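Local atomic coordinates of amino acid ABC transporter, binding protein (Thermus thermophilus, PDB entry 3VV5), a protein that binds (S)-2-aminoethyl-L-cysteine as the solute-binding component of an ABC transporter, consistent with a role in amino acid uptake. Residues A[59-65]-A[248-253]; A[46-50]-A[100-104]; A[68-73]-A[234-239]. All coordinates share one frame; numbering follows the deposited sequence.

Contact 1: residues A[59-65]-A[248-253]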
ATOM      1  N   THR A  59       8.992   3.425   8.835  1.00 13.14           N
ATOM      2  CA  THR A  59       9.509   4.262   7.755  1.00 12.87           C
ATOM      3  C   THR A  59       8.962   3.771   6.403  1.00 12.68           C
ATOM      4  O   THR A  59       8.036   2.917   6.331  1.00 11.61           O
ATOM      5  CB  THR A  59      11.075   4.343   7.811  1.00 14.10           C
ATOM      6  OG1 THR A  59      11.576   5.286   6.853  1.00 14.79           O
ATOM      7  CG2 THR A  59      11.713   2.956   7.622  1.00 13.27           C
ATOM      8  N   GLY A  60       9.487   4.345   5.334  1.00 11.83           N
ATOM      9  CA  GLY A  60       9.037   4.012   3.993  1.00 11.13           C
ATOM     10  C   GLY A  60       8.505   5.241   3.276  1.00 10.64           C
ATOM     11  O   GLY A  60       8.290   6.288   3.888  1.00 10.50           O
ATOM     12  N   PHE A  61       8.301   5.107   1.968  1.00 10.37           N
ATOM     13  CA  PHE A  61       7.729   6.187   1.143  1.00 10.49           C
ATOM     14  C   PHE A  61       6.476   6.830   1.746  1.00 10.24           C
ATOM     15  O   PHE A  61       6.353   8.069   1.793  1.00 10.43           O
ATOM     16  CB  PHE A  61       7.434   5.635  -0.253  1.00 10.07           C
ATOM     17  CG  PHE A  61       6.778   6.606  -1.163  1.00 11.72           C
ATOM     18  CD1 PHE A  61       7.487   7.715  -1.645  1.00 13.22           C
ATOM     19  CD2 PHE A  61       5.452   6.428  -1.541  1.00 10.92           C
ATOM     20  CE1 PHE A  61       6.879   8.638  -2.500  1.00 14.21           C
ATOM     21  CE2 PHE A  61       4.821   7.352  -2.384  1.00 15.03           C
ATOM     22  CZ  PHE A  61       5.535   8.459  -2.872  1.00 15.14           C
ATOM     23  N   GLU A  62       5.551   5.999   2.222  1.00  9.32           N
ATOM     24  CA  GLU A  62       4.280   6.515   2.751  1.00  9.48           C
ATOM     25  C   GLU A  62       4.406   7.207   4.093  1.00  9.27           C
ATOM     26  O   GLU A  62       3.655   8.129   4.387  1.00  8.90           O
ATOM     27  CB  GLU A  62       3.215   5.414   2.800  1.00  8.84           C
ATOM     28  CG  GLU A  62       2.743   5.081   1.420  1.00 10.19           C
ATOM     29  CD  GLU A  62       1.677   3.996   1.364  1.00 12.80           C
ATOM     30  OE1 GLU A  62       1.931   2.860   1.809  1.00 13.64           O
ATOM     31  OE2 GLU A  62       0.602   4.273   0.804  1.00 14.80           O
ATOM     32  N   VAL A  63       5.367   6.763   4.890  1.00  9.50           N
ATOM     33  CA  VAL A  63       5.647   7.383   6.183  1.00 10.44           C
ATOM     34  C   VAL A  63       6.298   8.761   5.993  1.00 10.64           C
ATOM     35  O   VAL A  63       5.873   9.748   6.628  1.00 10.33           O
ATOM     36  CB  VAL A  63       6.480   6.443   7.072  1.00  9.93           C
ATOM     37  CG1 VAL A  63       6.881   7.111   8.396  1.00 11.74           C
ATOM     38  CG2 VAL A  63       5.694   5.103   7.352  1.00 11.94           C
ATOM     39  N   ASP A  64       7.275   8.853   5.086  1.00 11.39           N
ATOM     40  CA  ASP A  64       7.866  10.168   4.738  1.00 12.14           C
ATOM     41  C   ASP A  64       6.816  11.133   4.188  1.00 12.08           C
ATOM     42  O   ASP A  64       6.787  12.313   4.550  1.00 10.93           O
ATOM     43  CB  ASP A  64       9.008  10.010   3.740  1.00 11.90           C
ATOM     44  CG  ASP A  64      10.290   9.502   4.392  1.00 15.17           C
ATOM     45  OD1 ASP A  64      10.361   9.490   5.640  1.00 18.38           O
ATOM     46  OD2 ASP A  64      11.228   9.135   3.657  1.00 17.27           O
ATOM     47  N   LEU A  65       5.942  10.628   3.326  1.00 12.20           N
ATOM     48  CA  LEU A  65       4.868  11.451   2.763  1.00 13.50           C
ATOM     49  C   LEU A  65       3.877  11.888   3.835  1.00 12.80           C
ATOM     50  O   LEU A  65       3.512  13.082   3.932  1.00 11.87           O
ATOM     51  CB  LEU A  65       4.106  10.702   1.642  1.00 13.42           C
ATOM     52  CG  LEU A  65       3.834  11.259   0.233  1.00 18.59           C
ATOM     53  CD1 LEU A  65       2.486  10.744  -0.322  1.00 19.52           C
ATOM     54  CD2 LEU A  65       3.922  12.774   0.039  1.00 19.52           C
ATOM     55  N   ILE A 248      10.919  12.921  -2.188  1.00 13.60           N
ATOM     56  CA  ILE A 248      10.615  11.709  -1.427  1.00 12.77           C
ATOM     57  C   ILE A 248      10.485  10.514  -2.367  1.00 12.56           C
ATOM     58  O   ILE A 248      10.945   9.422  -2.044  1.00 12.10           O
ATOM     59  CB  ILE A 248       9.353  11.889  -0.548  1.00 12.70           C
ATOM     60  CG1 ILE A 248       9.636  12.895   0.577  1.00 11.88           C
ATOM     61  CG2 ILE A 248       8.857  10.537  -0.006  1.00 12.42           C
ATOM     62  CD1 ILE A 248       8.368  13.297   1.424  1.00 10.39           C
ATOM     63  N   SER A 249       9.867  10.723  -3.527  1.00 12.32           N
ATOM     64  CA  SER A 249       9.757   9.646  -4.522  1.00 13.42           C
ATOM     65  C   SER A 249      11.151   9.232  -5.007  1.00 12.91           C
ATOM     66  O   SER A 249      11.449   8.050  -5.097  1.00 12.97           O
ATOM     67  CB  SER A 249       8.863  10.050  -5.691  1.00 13.14           C
ATOM     68  OG  SER A 249       8.644   8.958  -6.575  1.00 15.92           O
ATOM     69  N   GLN A 250      12.008  10.213  -5.276  1.00 13.82           N
ATOM     70  CA  GLN A 250      13.392   9.939  -5.676  1.00 15.00           C
ATOM     71  C   GLN A 250      14.198   9.187  -4.605  1.00 14.53           C
ATOM     72  O   GLN A 250      14.949   8.269  -4.927  1.00 15.20           O
ATOM     73  CB  GLN A 250      14.111  11.239  -6.070  1.00 15.52           C
ATOM     74  CG  GLN A 250      13.639  11.857  -7.398  1.00 19.02           C
ATOM     75  CD  GLN A 250      13.928  10.992  -8.618  1.00 22.44           C
ATOM     76  OE1 GLN A 250      14.878  10.187  -8.626  1.00 24.22           O
ATOM     77  NE2 GLN A 250      13.125  11.174  -9.674  1.00 20.10           N
ATOM     78  N   LYS A 251      14.052   9.592  -3.349  1.00 14.33           N
ATOM     79  CA  LYS A 251      14.686   8.920  -2.203  1.00 14.15           C
ATOM     80  C   LYS A 251      14.376   7.409  -2.207  1.00 14.19           C
ATOM     81  O   LYS A 251      15.258   6.562  -2.097  1.00 13.43           O
ATOM     82  CB  LYS A 251      14.191   9.558  -0.894  1.00 13.60           C
ATOM     83  CG  LYS A 251      14.763   8.951   0.417  1.00 15.07           C
ATOM     84  CD  LYS A 251      14.078   9.545   1.656  1.00 14.27           C
ATOM     85  CE  LYS A 251      14.614   8.954   2.963  1.00 15.61           C
ATOM     86  NZ  LYS A 251      13.950   9.603   4.158  1.00 15.41           N
ATOM     87  N   TRP A 252      13.098   7.087  -2.343  1.00 14.74           N
ATOM     88  CA  TRP A 252      12.659   5.703  -2.228  1.00 14.57           C
ATOM     89  C   TRP A 252      12.762   4.874  -3.504  1.00 16.21           C
ATOM     90  O   TRP A 252      13.044   3.669  -3.431  1.00 16.66           O
ATOM     91  CB  TRP A 252      11.247   5.644  -1.620  1.00 13.67           C
ATOM     92  CG  TRP A 252      11.320   6.022  -0.181  1.00 11.64           C
ATOM     93  CD1 TRP A 252      11.048   7.253   0.361  1.00 10.46           C
ATOM     94  CD2 TRP A 252      11.811   5.210   0.886  1.00 11.00           C
ATOM     95  NE1 TRP A 252      11.290   7.233   1.720  1.00  9.52           N
ATOM     96  CE2 TRP A 252      11.754   5.990   2.067  1.00 10.70           C
ATOM     97  CE3 TRP A 252      12.269   3.876   0.969  1.00 13.07           C
ATOM     98  CZ2 TRP A 252      12.153   5.494   3.315  1.00 12.41           C
ATOM     99  CZ3 TRP A 252      12.670   3.386   2.209  1.00 14.55           C
ATOM    100  CH2 TRP A 252      12.600   4.190   3.369  1.00 12.37           C
ATOM    101  N   PHE A 253      12.544   5.500  -4.659  1.00 16.80           N
ATOM    102  CA  PHE A 253      12.426   4.763  -5.940  1.00 18.12           C
ATOM    103  C   PHE A 253      13.411   5.151  -7.053  1.00 18.92           C
ATOM    104  O   PHE A 253      13.574   4.410  -8.028  1.00 19.61           O
ATOM    105  CB  PHE A 253      10.990   4.905  -6.460  1.00 17.81           C
ATOM    106  CG  PHE A 253       9.950   4.485  -5.472  1.00 18.16           C
ATOM    107  CD1 PHE A 253       9.800   3.141  -5.129  1.00 18.14           C
ATOM    108  CD2 PHE A 253       9.113   5.436  -4.877  1.00 18.10           C
ATOM    109  CE1 PHE A 253       8.822   2.745  -4.202  1.00 17.33           C
ATOM    110  CE2 PHE A 253       8.134   5.052  -3.961  1.00 16.61           C
ATOM    111  CZ  PHE A 253       7.997   3.701  -3.616  1.00 16.80           C
TER
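Phe61 and Trp252 meet where the start of helix 61-72 runs nearly antiparallel to the end of helix 244-253, the two short axes 9.9 Å apart at 158°. The Phe61 side chain is a knob in a hole made by Ile248, Ser249, Trp252 and Phe253. Leaving the backbone on the side away from its own N, it carries its ring across to the second helix, where Phe253 turns an edge onto its face in a T-shaped pair, centroids 5.1 Å apart and planes at 63°. Ile248 CG2 lies 3.5 Å from Phe61 CD1. The Trp252 indole lies flat against the helix start: Gly60, the N-cap residue, sets its CA 3.7 Å from the centroid of the six-membered ring in a CH-pi contact, and Phe61 N sits over the middle of the same face. The indole edge does the polar work. Trp252 NE1 donates to Asp64 OD2 at 2.7 Å, nearly straight at 166° and in the ring plane, but it meets the oxygen from above the carboxylate plane. Lys251, fully extended, brings NZ to 2.8 Å from Asp64 OD2 on its syn side, from the opposite face of the carboxylate, completing a salt bridge. One oxygen thus takes two donors from opposite faces, which would hold the carboxylate in place; the in-plane NE1 bond and the cover by Gly60 steady the indole. The lysine charge would be expected to keep Asp64 ionised.

Contact 2: residues A[46-50]-A[100-104]. With SLZ (L-thialysine), chain C.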
ATOM      1  N   PHE A  46       4.912  -3.619   4.666  1.00 13.15           N
ATOM      2  CA  PHE A  46       4.879  -3.482   3.199  1.00 12.49           C
ATOM      3  C   PHE A  46       6.047  -2.642   2.696  1.00 12.22           C
ATOM      4  O   PHE A  46       5.842  -1.512   2.260  1.00 11.16           O
ATOM      5  CB  PHE A  46       3.537  -2.842   2.769  1.00 12.64           C
ATOM      6  CG  PHE A  46       3.061  -3.224   1.373  1.00 14.69           C
ATOM      7  CD1 PHE A  46       2.934  -4.567   0.998  1.00 15.57           C
ATOM      8  CD2 PHE A  46       2.675  -2.244   0.459  1.00 15.53           C
ATOM      9  CE1 PHE A  46       2.438  -4.931  -0.270  1.00 15.34           C
ATOM     10  CE2 PHE A  46       2.175  -2.590  -0.843  1.00 12.42           C
ATOM     11  CZ  PHE A  46       2.057  -3.923  -1.199  1.00 15.34           C
ATOM     12  N   PRO A  47       7.297  -3.171   2.792  1.00 12.73           N
ATOM     13  CA  PRO A  47       8.430  -2.377   2.325  1.00 12.65           C
ATOM     14  C   PRO A  47       8.395  -2.290   0.792  1.00 12.56           C
ATOM     15  O   PRO A  47       8.079  -3.299   0.131  1.00 13.84           O
ATOM     16  CB  PRO A  47       9.646  -3.204   2.778  1.00 12.78           C
ATOM     17  CG  PRO A  47       9.131  -4.645   2.782  1.00 13.44           C
ATOM     18  CD  PRO A  47       7.709  -4.516   3.273  1.00 12.92           C
ATOM     19  N   PRO A  48       8.795  -1.146   0.214  1.00 12.66           N
ATOM     20  CA  PRO A  48       9.388   0.056   0.842  1.00 11.88           C
ATOM     21  C   PRO A  48       8.375   1.163   1.140  1.00 11.85           C
ATOM     22  O   PRO A  48       8.773   2.289   1.416  1.00 11.85           O
ATOM     23  CB  PRO A  48      10.365   0.539  -0.242  1.00 11.80           C
ATOM     24  CG  PRO A  48       9.635   0.202  -1.522  1.00 11.45           C
ATOM     25  CD  PRO A  48       8.966  -1.123  -1.254  1.00 11.59           C
ATOM     26  N   PHE A  49       7.087   0.849   1.087  1.00 11.42           N
ATOM     27  CA  PHE A  49       6.024   1.865   1.281  1.00 11.30           C
ATOM     28  C   PHE A  49       5.769   2.227   2.741  1.00 11.57           C
ATOM     29  O   PHE A  49       5.741   3.421   3.108  1.00 10.64           O
ATOM     30  CB  PHE A  49       4.736   1.394   0.606  1.00 11.17           C
ATOM     31  CG  PHE A  49       4.836   1.389  -0.890  1.00 11.15           C
ATOM     32  CD1 PHE A  49       4.769   2.596  -1.595  1.00 11.46           C
ATOM     33  CD2 PHE A  49       5.041   0.209  -1.590  1.00 12.49           C
ATOM     34  CE1 PHE A  49       4.905   2.622  -2.968  1.00 11.20           C
ATOM     35  CE2 PHE A  49       5.163   0.222  -2.991  1.00 14.64           C
ATOM     36  CZ  PHE A  49       5.089   1.433  -3.679  1.00 13.55           C
ATOM     37  N   ASN A  50       5.560   1.200   3.569  1.00 11.18           N
ATOM     38  CA  ASN A  50       5.369   1.395   5.009  1.00 11.24           C
ATOM     39  C   ASN A  50       5.804   0.126   5.733  1.00 11.54           C
ATOM     40  O   ASN A  50       5.258  -0.956   5.493  1.00 11.23           O
ATOM     41  CB  ASN A  50       3.908   1.792   5.367  1.00 11.96           C
ATOM     42  CG  ASN A  50       2.860   0.727   4.956  1.00 13.49           C
ATOM     43  OD1 ASN A  50       2.520  -0.182   5.733  1.00 12.06           O
ATOM     44  ND2 ASN A  50       2.321   0.865   3.743  1.00 14.74           N
ATOM     45  N   ILE A 100      -2.780   5.830   5.557  1.00 11.25           N
ATOM     46  CA  ILE A 100      -1.914   5.758   4.371  1.00 11.00           C
ATOM     47  C   ILE A 100      -1.166   4.455   4.432  1.00 10.93           C
ATOM     48  O   ILE A 100      -0.236   4.294   5.229  1.00 11.11           O
ATOM     49  CB  ILE A 100      -0.983   7.015   4.225  1.00 11.18           C
ATOM     50  CG1 ILE A 100      -0.212   6.997   2.888  1.00 10.69           C
ATOM     51  CG2 ILE A 100      -0.071   7.220   5.469  1.00 10.96           C
ATOM     52  CD1 ILE A 100       0.498   8.346   2.628  1.00  9.31           C
ATOM     53  N   ALA A 101      -1.613   3.503   3.611  1.00 10.67           N
ATOM     54  CA  ALA A 101      -1.173   2.127   3.719  1.00 10.76           C
ATOM     55  C   ALA A 101      -1.311   1.392   2.372  1.00 10.90           C
ATOM     56  O   ALA A 101      -1.623   0.195   2.323  1.00 12.19           O
ATOM     57  CB  ALA A 101      -1.968   1.429   4.811  1.00 10.11           C
ATOM     58  N   SER A 102      -1.070   2.126   1.293  1.00 10.18           N
ATOM     59  CA  SER A 102      -1.025   1.589  -0.068  1.00 10.83           C
ATOM     60  C   SER A 102      -2.367   1.041  -0.579  1.00 10.93           C
ATOM     61  O   SER A 102      -2.375   0.093  -1.361  1.00 12.14           O
ATOM     62  CB  SER A 102       0.085   0.527  -0.183  1.00 10.88           C
ATOM     63  OG  SER A 102       1.373   1.121  -0.070  1.00 11.46           O
ATOM     64  N   HIS A 103      -3.484   1.634  -0.165  1.00 11.23           N
ATOM     65  CA  HIS A 103      -4.794   1.179  -0.653  1.00 11.84           C
ATOM     66  C   HIS A 103      -5.020   1.620  -2.079  1.00 11.96           C
ATOM     67  O   HIS A 103      -5.048   2.818  -2.369  1.00 12.48           O
ATOM     68  CB  HIS A 103      -5.958   1.701   0.195  1.00 11.81           C
ATOM     69  CG  HIS A 103      -6.021   1.115   1.569  1.00 13.04           C
ATOM     70  ND1 HIS A 103      -6.789   0.006   1.875  1.00 16.15           N
ATOM     71  CD2 HIS A 103      -5.416   1.485   2.719  1.00  9.79           C
ATOM     72  CE1 HIS A 103      -6.657  -0.274   3.162  1.00 11.71           C
ATOM     73  NE2 HIS A 103      -5.840   0.617   3.698  1.00 16.09           N
ATOM     74  N   GLY A 104      -5.205   0.654  -2.961  1.00 11.08           N
ATOM     75  CA  GLY A 104      -5.691   0.941  -4.299  1.00 12.24           C
ATOM     76  C   GLY A 104      -7.141   1.380  -4.214  1.00 12.59           C
ATOM     77  O   GLY A 104      -7.884   0.903  -3.379  1.00 12.36           O
TER
HETATM   78  N   SLZ C 300      -2.195  -2.328  -3.078  1.00 19.97           N
HETATM   79  CA  SLZ C 300      -2.706  -3.249  -2.038  0.50 21.04           C
HETATM   80  CB  SLZ C 300      -2.273  -2.773  -0.624  0.50 19.98           C
HETATM   81  SG  SLZ C 300      -0.962  -3.673   0.279  0.50 25.00           S
HETATM   82  CD  SLZ C 300      -0.956  -2.586   1.749  0.50 14.53           C
HETATM   83  CE  SLZ C 300      -0.094  -3.009   2.942  0.50 13.26           C
HETATM   84  NZ  SLZ C 300       0.300  -1.799   3.681  0.50  3.19           N
HETATM   85  C   SLZ C 300      -4.225  -3.111  -2.099  1.00 20.32           C
HETATM   86  O   SLZ C 300      -4.913  -4.064  -1.699  0.50 19.65           O
HETATM   87  OXT SLZ C 300      -4.676  -2.034  -2.551  1.00 20.88           O
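Ser102 OG, lying between Phe46 and Phe49, is hydrogen-bonded to Glu62 and Tyr120, both outside the two segments, and makes no hydrogen bond to residues 46-50. It lies 3.4 Å from Phe49 CB and at the edge of the Phe46 ring. The surroundings are the amino acid pocket of a family 3 solute-binding protein: residues 46-50 link two antiparallel strands in a hairpin, with a cis peptide before Pro48 and a classic beta bulge where Phe49 and Asn50 both face Phe46, while residues 100-104 turn a corner at Ala101 and offer backbone groups to L-thialysine. Its sulfur SG rests over one face of the Phe46 ring, 3.4 Å from Phe46 CZ and displaced toward the rim. A chi1 of -152°, somewhat off a fully anti setting, turns that ring toward the ligand and Ser102. Ala101 O accepts from the side-chain amine NZ of the ligand at 3.1 Å, and Ser102 O from its alpha-amino N at 3.0 Å. Asn50 borders that side-chain amine, but its ND2 is bonded to Glu62 and its OD1 to Gly44, so Glu62 holds both Asn50 and Ser102 as a second-shell residue. Arg109, Glu215, Thr151 and Tyr152 add further hydrogen bonds to the ligand. At the carboxylate end, Gly104 N points almost straight at the ligand OXT, 2.8 Å away with an N-H...O angle of 170°.

Contact 3: residues A[68-73]-A[234-239]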
ATOM      1  N   ALA A  68       5.439  14.565   5.945  1.00 11.89           N
ATOM      2  CA  ALA A  68       5.506  15.837   5.199  1.00 11.66           C
ATOM      3  C   ALA A  68       4.141  16.528   5.136  1.00 12.61           C
ATOM      4  O   ALA A  68       4.046  17.749   5.275  1.00 12.14           O
ATOM      5  CB  ALA A  68       6.047  15.614   3.777  1.00 11.93           C
ATOM      6  N   ILE A  69       3.095  15.739   4.899  1.00 11.95           N
ATOM      7  CA  ILE A  69       1.717  16.249   4.898  1.00 12.75           C
ATOM      8  C   ILE A  69       1.335  16.816   6.262  1.00 13.02           C
ATOM      9  O   ILE A  69       0.844  17.947   6.354  1.00 13.76           O
ATOM     10  CB  ILE A  69       0.714  15.144   4.490  1.00 12.55           C
ATOM     11  CG1 ILE A  69       0.817  14.881   2.994  1.00 13.07           C
ATOM     12  CG2 ILE A  69      -0.709  15.538   4.890  1.00 11.55           C
ATOM     13  CD1 ILE A  69       0.070  13.642   2.540  1.00 16.25           C
ATOM     14  N   ALA A  70       1.562  16.040   7.323  1.00 13.23           N
ATOM     15  CA  ALA A  70       1.319  16.523   8.684  1.00 13.49           C
ATOM     16  C   ALA A  70       2.055  17.837   8.964  1.00 13.72           C
ATOM     17  O   ALA A  70       1.477  18.789   9.530  1.00 14.93           O
ATOM     18  CB  ALA A  70       1.718  15.454   9.705  1.00 12.71           C
ATOM     19  N   GLU A  71       3.319  17.894   8.555  1.00 14.06           N
ATOM     20  CA  GLU A  71       4.162  19.072   8.777  1.00 13.81           C
ATOM     21  C   GLU A  71       3.648  20.309   8.055  1.00 13.35           C
ATOM     22  O   GLU A  71       3.580  21.402   8.640  1.00 12.48           O
ATOM     23  CB  GLU A  71       5.601  18.775   8.376  1.00 14.50           C
ATOM     24  CG  GLU A  71       6.346  17.950   9.424  1.00 16.50           C
ATOM     25  CD  GLU A  71       7.562  17.224   8.864  1.00 22.50           C
ATOM     26  OE1 GLU A  71       8.102  17.647   7.812  1.00 22.99           O
ATOM     27  OE2 GLU A  71       7.989  16.230   9.506  1.00 24.14           O
ATOM     28  N   ARG A  72       3.267  20.139   6.796  1.00 12.86           N
ATOM     29  CA  ARG A  72       2.679  21.240   6.026  1.00 13.18           C
ATOM     30  C   ARG A  72       1.372  21.750   6.639  1.00 14.12           C
ATOM     31  O   ARG A  72       1.079  22.944   6.560  1.00 13.88           O
ATOM     32  CB  ARG A  72       2.465  20.840   4.562  1.00 13.34           C
ATOM     33  CG  ARG A  72       1.932  21.978   3.636  1.00 13.67           C
ATOM     34  CD  ARG A  72       2.750  23.282   3.736  1.00 14.58           C
ATOM     35  NE  ARG A  72       2.332  24.261   2.731  1.00 15.22           N
ATOM     36  CZ  ARG A  72       2.822  24.302   1.504  1.00 13.03           C
ATOM     37  NH1 ARG A  72       2.398  25.208   0.649  1.00 16.32           N
ATOM     38  NH2 ARG A  72       3.742  23.435   1.131  1.00 13.63           N
ATOM     39  N   LEU A  73       0.598  20.852   7.256  1.00 13.72           N
ATOM     40  CA  LEU A  73      -0.668  21.230   7.909  1.00 14.47           C
ATOM     41  C   LEU A  73      -0.502  21.727   9.350  1.00 15.38           C
ATOM     42  O   LEU A  73      -1.485  22.127   9.982  1.00 16.08           O
ATOM     43  CB  LEU A  73      -1.654  20.066   7.887  1.00 13.33           C
ATOM     44  CG  LEU A  73      -2.121  19.607   6.519  1.00 14.54           C
ATOM     45  CD1 LEU A  73      -2.820  18.236   6.633  1.00 15.50           C
ATOM     46  CD2 LEU A  73      -3.025  20.673   5.853  1.00 11.69           C
ATOM     47  N   ARG A 234      -5.327  19.132  -0.171  1.00 10.31           N
ATOM     48  CA  ARG A 234      -4.614  20.390  -0.324  1.00 10.92           C
ATOM     49  C   ARG A 234      -3.103  20.203  -0.080  1.00 10.73           C
ATOM     50  O   ARG A 234      -2.280  20.595  -0.909  1.00 10.18           O
ATOM     51  CB  ARG A 234      -5.183  21.475   0.595  1.00 11.07           C
ATOM     52  CG  ARG A 234      -4.319  22.771   0.573  1.00 14.63           C
ATOM     53  CD  ARG A 234      -4.833  23.897   1.470  1.00 17.95           C
ATOM     54  NE  ARG A 234      -4.736  23.578   2.905  1.00 19.63           N
ATOM     55  CZ  ARG A 234      -5.765  23.204   3.668  1.00 20.35           C
ATOM     56  NH1 ARG A 234      -5.586  22.965   4.969  1.00 20.10           N
ATOM     57  NH2 ARG A 234      -6.981  23.071   3.140  1.00 20.03           N
ATOM     58  N   ALA A 235      -2.744  19.578   1.040  1.00 11.05           N
ATOM     59  CA  ALA A 235      -1.350  19.320   1.365  1.00 11.62           C
ATOM     60  C   ALA A 235      -0.653  18.438   0.318  1.00 12.28           C
ATOM     61  O   ALA A 235       0.481  18.704  -0.032  1.00 12.41           O
ATOM     62  CB  ALA A 235      -1.206  18.727   2.796  1.00 11.92           C
ATOM     63  N   LEU A 236      -1.334  17.407  -0.192  1.00 12.19           N
ATOM     64  CA  LEU A 236      -0.759  16.537  -1.219  1.00 12.33           C
ATOM     65  C   LEU A 236      -0.444  17.332  -2.490  1.00 12.02           C
ATOM     66  O   LEU A 236       0.666  17.246  -3.030  1.00 11.31           O
ATOM     67  CB  LEU A 236      -1.704  15.345  -1.550  1.00 13.00           C
ATOM     68  CG  LEU A 236      -1.210  14.377  -2.650  1.00 12.94           C
ATOM     69  CD1 LEU A 236       0.077  13.688  -2.260  1.00 12.43           C
ATOM     70  CD2 LEU A 236      -2.284  13.310  -3.058  1.00 11.82           C
ATOM     71  N   ALA A 237      -1.409  18.127  -2.941  1.00 12.23           N
ATOM     72  CA  ALA A 237      -1.220  18.952  -4.130  1.00 13.65           C
ATOM     73  C   ALA A 237      -0.089  19.966  -3.934  1.00 13.86           C
ATOM     74  O   ALA A 237       0.720  20.176  -4.845  1.00 14.66           O
ATOM     75  CB  ALA A 237      -2.518  19.654  -4.527  1.00 13.95           C
ATOM     76  N   GLU A 238      -0.001  20.537  -2.738  1.00 14.26           N
ATOM     77  CA  GLU A 238       1.107  21.451  -2.385  1.00 15.21           C
ATOM     78  C   GLU A 238       2.477  20.759  -2.392  1.00 15.64           C
ATOM     79  O   GLU A 238       3.474  21.344  -2.852  1.00 14.87           O
ATOM     80  CB  GLU A 238       0.836  22.156  -1.048  1.00 15.49           C
ATOM     81  CG  GLU A 238      -0.284  23.239  -1.166  1.00 17.08           C
ATOM     82  CD  GLU A 238      -0.782  23.814   0.164  1.00 19.53           C
ATOM     83  OE1 GLU A 238      -0.472  23.249   1.227  1.00 19.68           O
ATOM     84  OE2 GLU A 238      -1.505  24.847   0.146  1.00 20.90           O
ATOM     85  N   LEU A 239       2.534  19.516  -1.905  1.00 15.41           N
ATOM     86  CA  LEU A 239       3.793  18.745  -1.909  1.00 16.49           C
ATOM     87  C   LEU A 239       4.257  18.389  -3.315  1.00 17.19           C
ATOM     88  O   LEU A 239       5.462  18.340  -3.593  1.00 16.17           O
ATOM     89  CB  LEU A 239       3.673  17.448  -1.089  1.00 16.89           C
ATOM     90  CG  LEU A 239       3.294  17.508   0.390  1.00 19.10           C
ATOM     91  CD1 LEU A 239       3.629  16.208   1.109  1.00 20.52           C
ATOM     92  CD2 LEU A 239       3.939  18.644   1.080  1.00 19.28           C
TER
HETATM   93  O   HOH W   1       3.478  24.479  -2.401  1.00 25.98           O
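Arg72, with CG trans to its main-chain nitrogen and its chain bent at chi2 (51°), folds its guanidinium over the carboxylate of Glu238, which stretches out beyond CG to meet it. The two flat groups stack with their planes 16° apart. Glu238 OE1 lies over the guanidinium face, 3.3 Å from Arg72 NE, so this salt bridge rests on charge, with no N-H aimed at the oxygen. Arg72 NH2 has its own salt bridge to Asp242, and a water in the guanidinium plane joins NH1, by a weak bond, to Glu238 O. The contact is a steep helix-helix crossing: the end of helix 61-72 lies against the second half of helix 226-242, axes 9.3 Å apart and at 105°. Small Ala235 lets the backbones come close, the CA atoms of Ile69 and Ala235 being 5.6 Å apart. Ala235 CB is met by Ile69 CG2 at 3.8 Å and by Leu73 CG. Leu239 CD1 reaches both Ala68 CB and Ile69 CG1, each at 3.6 Å, and the Leu239 and Ile69 side chains cross at about a right angle. Met219 of strand 206-222 also lies against Ile69. Beyond Ala235, Leu73 CD2 touches Arg234 NH1 at 3.5 Å.

In the fold
Helix 61-72 ties the set together: its start packs on helix 244-253 in contact 1 and its end on helix 226-242 in contact 3, the two centres about 14 Å apart; the two partner helices follow each other in the chain. Leu65 CD2 meets Leu239 CD1 at 3.6 Å, joining the apolar sides of these two contacts. Contact 2 supplies six of the fourteen residues of the ligand pocket, its centre about 10 Å from that of contact 1. Glu62, which makes no contact with 248-253, links them through its backbone, Glu62 N lying 2.7 Å from Phe49 O, while Phe253 CZ packs 3.3 Å from Phe49 CE1. Contact 3 does not touch contact 2, their nearest atoms being about 5 Å apart.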